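Local coordinates for secretion activator protein, hypothetical (PDB 7DNP) that probably cleaves the glycan strands of peptidoglycan as a muramidase of glycoside hydrolase family 108, an autolysin linked to the type IV secretion system, at residues A127-L139 with R158-R171. Sequence-based numbering, arbitrary orientation.
Sequences ADRIINELCDARL and RVSRVRSRALAFSR
Arg163 leaves its helix with CG trans to the backbone N, then bends at chi3 (-53°), which lays its guanidinium across helix 127-139 beside Asn132, Cys135 and Asp136. Asn132, its CG next to its own backbone N, turns OD1 to meet it: Arg163 NH1 reaches a lone pair of Asn132 OD1 in the carbonyl plane at 3.1 Å, amide and guanidinium nearly coplanar. Arg163 NH2 forms a salt bridge with Asp136 OD1 at 2.7 Å, approaching on the anti side and tilted out of the plane of a carboxylate turned 45° from the guanidinium, and NH1 adds a weak bond to the same oxygen. Cys135 CB lies over one guanidinium face. Gripped along its edge and covered on that face, the group has little freedom to rotate, and the arginine sits as a knob among Cys135, Asn132, Asp136 and Leu139. Ile131 is the reciprocal knob: its CG2 touches Ala166 CB and Leu167 CD2, both at 3.7 Å, while CD1 reaches Ser170. Beyond it, Asp128 OD2 forms a salt bridge with Arg171 NH1 at 3.0 Å. Toward the other end, Val159 presses CG1 against Cys135 and CG2 over the Arg138 guanidinium. Arg138 NH2 comes within 3.6 Å of Arg158 NE, two like charges reconciled by Asp88 of helix 82-93, which forms salt bridges with both; the side chain of Arg158 also lies near the bound peptidoglycan fragment. The axes of segments 127-139 and 158-170 come within 9.7 Å, their directions 169° apart: an antiparallel helix pair with knobs-into-holes packing, joining the chain's last two helices in the predicted peptidoglycan-domain region.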
loop_
_atom_site.group_PDB
_atom_site.type_symbol
_atom_site.label_atom_id
_atom_site.label_comp_id
_atom_site.label_asym_id
_atom_site.label_seq_id
_atom_site.Cartn_x
_atom_site.Cartn_y
_atom_site.Cartn_z
ATOM N N ALA A 127 -6.447 16.864 -3.912
ATOM C CA ALA A 127 -6.314 15.427 -3.691
ATOM C C ALA A 127 -5.820 14.712 -4.942
ATOM O O ALA A 127 -4.954 13.832 -4.857
ATOM C CB ALA A 127 -7.642 14.836 -3.223
ATOM N N ASP A 128 -6.352 15.065 -6.115
ATOM C CA ASP A 128 -5.899 14.386 -7.324
ATOM C C ASP A 128 -4.469 14.778 -7.680
ATOM O O ASP A 128 -3.740 13.978 -8.277
ATOM C CB ASP A 128 -6.868 14.649 -8.482
ATOM C CG ASP A 128 -7.032 16.126 -8.811
ATOM O OD1 ASP A 128 -6.182 16.949 -8.408
ATOM O OD2 ASP A 128 -8.033 16.463 -9.484
ATOM N N ARG A 129 -4.040 15.984 -7.296
ATOM C CA ARG A 129 -2.638 16.348 -7.463
ATOM C C ARG A 129 -1.740 15.497 -6.572
ATOM O O ARG A 129 -0.691 15.013 -7.016
ATOM C CB ARG A 129 -2.440 17.835 -7.166
ATOM C CG ARG A 129 -0.979 18.250 -7.070
ATOM C CD ARG A 129 -0.834 19.761 -6.962
ATOM N NE ARG A 129 -0.607 20.380 -8.266
ATOM C CZ ARG A 129 -1.577 20.828 -9.060
ATOM N NH1 ARG A 129 -2.847 20.731 -8.685
ATOM N NH2 ARG A 129 -1.275 21.377 -10.228
ATOM N N ILE A 130 -2.133 15.306 -5.309
ATOM C CA ILE A 130 -1.382 14.421 -4.421
ATOM C C ILE A 130 -1.304 13.019 -5.008
ATOM O O ILE A 130 -0.235 12.393 -5.024
ATOM C CB ILE A 130 -2.016 14.406 -3.017
ATOM C CG1 ILE A 130 -1.919 15.787 -2.369
ATOM C CG2 ILE A 130 -1.351 13.343 -2.143
ATOM C CD1 ILE A 130 -2.397 15.816 -0.933
ATOM N N ILE A 131 -2.432 12.512 -5.514
ATOM C CA ILE A 131 -2.471 11.158 -6.063
ATOM C C ILE A 131 -1.497 11.023 -7.227
ATOM O O ILE A 131 -0.723 10.060 -7.301
ATOM C CB ILE A 131 -3.902 10.789 -6.490
ATOM C CG1 ILE A 131 -4.810 10.648 -5.265
ATOM C CG2 ILE A 131 -3.891 9.503 -7.316
ATOM C CD1 ILE A 131 -6.290 10.657 -5.601
ATOM N N ASN A 132 -1.524 11.986 -8.155
ATOM C CA ASN A 132 -0.657 11.898 -9.327
ATOM C C ASN A 132 0.807 12.026 -8.938
ATOM O O ASN A 132 1.656 11.281 -9.446
ATOM C CB ASN A 132 -1.034 12.966 -10.355
ATOM C CG ASN A 132 -2.249 12.579 -11.173
ATOM O OD1 ASN A 132 -2.314 11.483 -11.723
ATOM N ND2 ASN A 132 -3.229 13.473 -11.243
ATOM N N GLU A 133 1.124 12.957 -8.035
ATOM C CA GLU A 133 2.521 13.165 -7.667
ATOM C C GLU A 133 3.068 12.007 -6.842
ATOM O O GLU A 133 4.250 11.670 -6.965
ATOM C CB GLU A 133 2.676 14.483 -6.913
ATOM C CG GLU A 133 2.662 15.686 -7.840
ATOM C CD GLU A 133 2.731 16.997 -7.101
ATOM O OE1 GLU A 133 3.332 17.034 -6.008
ATOM O OE2 GLU A 133 2.189 17.994 -7.622
ATOM N N LEU A 134 2.229 11.386 -6.005
ATOM C CA LEU A 134 2.683 10.231 -5.234
ATOM C C LEU A 134 2.928 9.028 -6.136
ATOM O O LEU A 134 3.922 8.312 -5.969
ATOM C CB LEU A 134 1.666 9.886 -4.145
ATOM C CG LEU A 134 1.978 8.654 -3.286
ATOM C CD1 LEU A 134 3.246 8.857 -2.457
ATOM C CD2 LEU A 134 0.797 8.309 -2.389
ATOM N N CYS A 135 2.038 8.788 -7.103
ATOM C CA CYS A 135 2.245 7.665 -8.011
ATOM C C CYS A 135 3.468 7.887 -8.901
ATOM O O CYS A 135 4.197 6.935 -9.207
ATOM C CB CYS A 135 0.983 7.427 -8.839
ATOM S SG CYS A 135 -0.416 6.789 -7.848
ATOM N N ASP A 136 3.722 9.136 -9.312
ATOM C CA ASP A 136 4.942 9.440 -10.059
ATOM C C ASP A 136 6.174 9.207 -9.196
ATOM O O ASP A 136 7.153 8.594 -9.635
ATOM C CB ASP A 136 4.930 10.892 -10.553
ATOM C CG ASP A 136 3.955 11.134 -11.691
ATOM O OD1 ASP A 136 3.417 10.167 -12.277
ATOM O OD2 ASP A 136 3.726 12.322 -11.993
ATOM N N ALA A 137 6.154 9.731 -7.966
ATOM C CA ALA A 137 7.279 9.543 -7.053
ATOM C C ALA A 137 7.507 8.071 -6.740
ATOM O O ALA A 137 8.647 7.651 -6.509
ATOM C CB ALA A 137 7.037 10.332 -5.765
ATOM N N ARG A 138 6.438 7.272 -6.729
ATOM C CA ARG A 138 6.584 5.836 -6.514
ATOM C C ARG A 138 7.308 5.183 -7.684
ATOM O O ARG A 138 8.217 4.365 -7.489
ATOM C CB ARG A 138 5.206 5.209 -6.304
ATOM C CG ARG A 138 5.204 3.702 -6.111
ATOM C CD ARG A 138 3.775 3.218 -5.900
ATOM N NE ARG A 138 3.698 1.779 -5.685
ATOM C CZ ARG A 138 2.559 1.112 -5.553
ATOM N NH1 ARG A 138 1.403 1.762 -5.617
ATOM N NH2 ARG A 138 2.574 -0.201 -5.371
ATOM N N LEU A 139 6.914 5.537 -8.910
ATOM C CA LEU A 139 7.572 4.996 -10.096
ATOM C C LEU A 139 9.044 5.379 -10.136
ATOM O O LEU A 139 9.904 4.547 -10.449
ATOM C CB LEU A 139 6.865 5.491 -11.358
ATOM C CG LEU A 139 5.629 4.709 -11.802
ATOM C CD1 LEU A 139 4.815 5.518 -12.807
ATOM C CD2 LEU A 139 6.044 3.370 -12.391
ATOM N N ARG A 158 0.883 -2.031 -12.384
ATOM C CA ARG A 158 0.206 -1.962 -11.093
ATOM C C ARG A 158 -0.034 -0.517 -10.672
ATOM O O ARG A 158 -1.134 -0.163 -10.234
ATOM C CB ARG A 158 1.024 -2.704 -10.033
ATOM C CG ARG A 158 0.554 -2.457 -8.608
ATOM C CD ARG A 158 1.342 -3.294 -7.610
ATOM N NE ARG A 158 0.767 -3.209 -6.269
ATOM C CZ ARG A 158 0.927 -4.136 -5.329
ATOM N NH1 ARG A 158 1.642 -5.227 -5.581
ATOM N NH2 ARG A 158 0.364 -3.979 -4.136
ATOM N N VAL A 159 0.987 0.339 -10.797
ATOM C CA VAL A 159 0.836 1.734 -10.389
ATOM C C VAL A 159 -0.219 2.426 -11.240
ATOM O O VAL A 159 -1.027 3.215 -10.732
ATOM C CB VAL A 159 2.188 2.470 -10.454
ATOM C CG1 VAL A 159 2.008 3.938 -10.080
ATOM C CG2 VAL A 159 3.200 1.811 -9.529
ATOM N N SER A 160 -0.240 2.128 -12.542
ATOM C CA SER A 160 -1.232 2.733 -13.424
ATOM C C SER A 160 -2.650 2.389 -12.983
ATOM O O SER A 160 -3.531 3.258 -12.966
ATOM C CB SER A 160 -0.991 2.284 -14.866
ATOM O OG SER A 160 -1.920 2.891 -15.746
ATOM N N ARG A 161 -2.890 1.130 -12.611
ATOM C CA ARG A 161 -4.224 0.730 -12.176
ATOM C C ARG A 161 -4.582 1.361 -10.838
ATOM O O ARG A 161 -5.740 1.734 -10.609
ATOM C CB ARG A 161 -4.316 -0.793 -12.088
ATOM C CG ARG A 161 -5.737 -1.303 -11.958
ATOM C CD ARG A 161 -5.812 -2.527 -11.051
ATOM N NE ARG A 161 -4.709 -3.458 -11.276
ATOM C CZ ARG A 161 -3.790 -3.760 -10.362
ATOM N NH1 ARG A 161 -3.839 -3.200 -9.159
ATOM N NH2 ARG A 161 -2.820 -4.620 -10.651
ATOM N N VAL A 162 -3.603 1.476 -9.939
ATOM C CA VAL A 162 -3.825 2.129 -8.652
ATOM C C VAL A 162 -4.140 3.608 -8.846
ATOM O O VAL A 162 -5.052 4.150 -8.209
ATOM C CB VAL A 162 -2.595 1.921 -7.747
ATOM C CG1 VAL A 162 -2.662 2.823 -6.508
ATOM C CG2 VAL A 162 -2.472 0.458 -7.357
ATOM N N ARG A 163 -3.387 4.284 -9.718
ATOM C CA ARG A 163 -3.623 5.701 -9.965
ATOM C C ARG A 163 -5.033 5.934 -10.489
ATOM O O ARG A 163 -5.713 6.874 -10.066
ATOM C CB ARG A 163 -2.587 6.239 -10.955
ATOM C CG ARG A 163 -2.725 7.728 -11.251
ATOM C CD ARG A 163 -1.964 8.125 -12.512
ATOM N NE ARG A 163 -0.568 7.699 -12.461
ATOM C CZ ARG A 163 0.456 8.508 -12.207
ATOM N NH1 ARG A 163 0.245 9.791 -11.980
ATOM N NH2 ARG A 163 1.696 8.032 -12.178
ATOM N N SER A 164 -5.495 5.076 -11.402
ATOM C CA SER A 164 -6.838 5.224 -11.960
ATOM C C SER A 164 -7.907 5.048 -10.890
ATOM O O SER A 164 -8.817 5.880 -10.760
ATOM C CB SER A 164 -7.045 4.219 -13.093
ATOM O OG SER A 164 -8.331 4.356 -13.675
ATOM N N ARG A 165 -7.810 3.971 -10.102
ATOM C CA ARG A 165 -8.811 3.743 -9.066
ATOM C C ARG A 165 -8.750 4.817 -7.986
ATOM O O ARG A 165 -9.790 5.223 -7.454
ATOM C CB ARG A 165 -8.641 2.355 -8.450
ATOM C CG ARG A 165 -9.853 1.906 -7.627
ATOM C CD ARG A 165 -9.765 0.448 -7.200
ATOM N NE ARG A 165 -9.729 -0.467 -8.338
ATOM C CZ ARG A 165 -8.653 -1.158 -8.708
ATOM N NH1 ARG A 165 -7.510 -1.038 -8.034
ATOM N NH2 ARG A 165 -8.719 -1.970 -9.754
ATOM N N ALA A 166 -7.549 5.297 -7.650
ATOM C CA ALA A 166 -7.440 6.328 -6.619
ATOM C C ALA A 166 -8.111 7.623 -7.063
ATOM O O ALA A 166 -8.898 8.215 -6.315
ATOM C CB ALA A 166 -5.977 6.574 -6.262
ATOM N N LEU A 167 -7.807 8.081 -8.280
ATOM C CA LEU A 167 -8.459 9.279 -8.798
ATOM C C LEU A 167 -9.971 9.107 -8.860
ATOM O O LEU A 167 -10.716 10.063 -8.608
ATOM C CB LEU A 167 -7.899 9.618 -10.178
ATOM C CG LEU A 167 -6.408 9.962 -10.191
ATOM C CD1 LEU A 167 -5.839 9.885 -11.594
ATOM C CD2 LEU A 167 -6.174 11.332 -9.598
ATOM N N ALA A 168 -10.439 7.900 -9.189
ATOM C CA ALA A 168 -11.870 7.622 -9.163
ATOM C C ALA A 168 -12.430 7.771 -7.753
ATOM O O ALA A 168 -13.412 8.491 -7.539
ATOM C CB ALA A 168 -12.142 6.222 -9.714
ATOM N N PHE A 169 -11.807 7.100 -6.771
ATOM C CA PHE A 169 -12.240 7.232 -5.381
ATOM C C PHE A 169 -12.270 8.691 -4.940
ATOM O O PHE A 169 -13.151 9.093 -4.172
ATOM C CB PHE A 169 -11.311 6.436 -4.456
ATOM C CG PHE A 169 -11.560 4.955 -4.459
ATOM C CD1 PHE A 169 -12.821 4.443 -4.722
ATOM C CD2 PHE A 169 -10.523 4.068 -4.196
ATOM C CE1 PHE A 169 -13.042 3.067 -4.720
ATOM C CE2 PHE A 169 -10.734 2.701 -4.195
ATOM C CZ PHE A 169 -11.994 2.199 -4.456
ATOM N N SER A 170 -11.324 9.496 -5.429
ATOM C CA SER A 170 -11.240 10.906 -5.061
ATOM C C SER A 170 -12.477 11.700 -5.468
ATOM O O SER A 170 -12.731 12.768 -4.898
ATOM C CB SER A 170 -9.985 11.522 -5.692
ATOM O OG SER A 170 -10.192 12.879 -6.026
ATOM N N ARG A 171 -13.251 11.214 -6.438
ATOM C CA ARG A 171 -14.482 11.881 -6.845
ATOM C C ARG A 171 -15.716 11.033 -6.552
ATOM O O ARG A 171 -16.794 11.306 -7.088
ATOM C CB ARG A 171 -14.415 12.261 -8.325
ATOM C CG ARG A 171 -13.058 12.831 -8.713
ATOM C CD ARG A 171 -13.123 13.735 -9.923
ATOM N NE ARG A 171 -12.007 14.679 -9.931
ATOM C CZ ARG A 171 -12.100 15.954 -9.563
ATOM N NH1 ARG A 171 -11.028 16.735 -9.600
ATOM N NH2 ARG A 171 -13.266 16.457 -9.174
#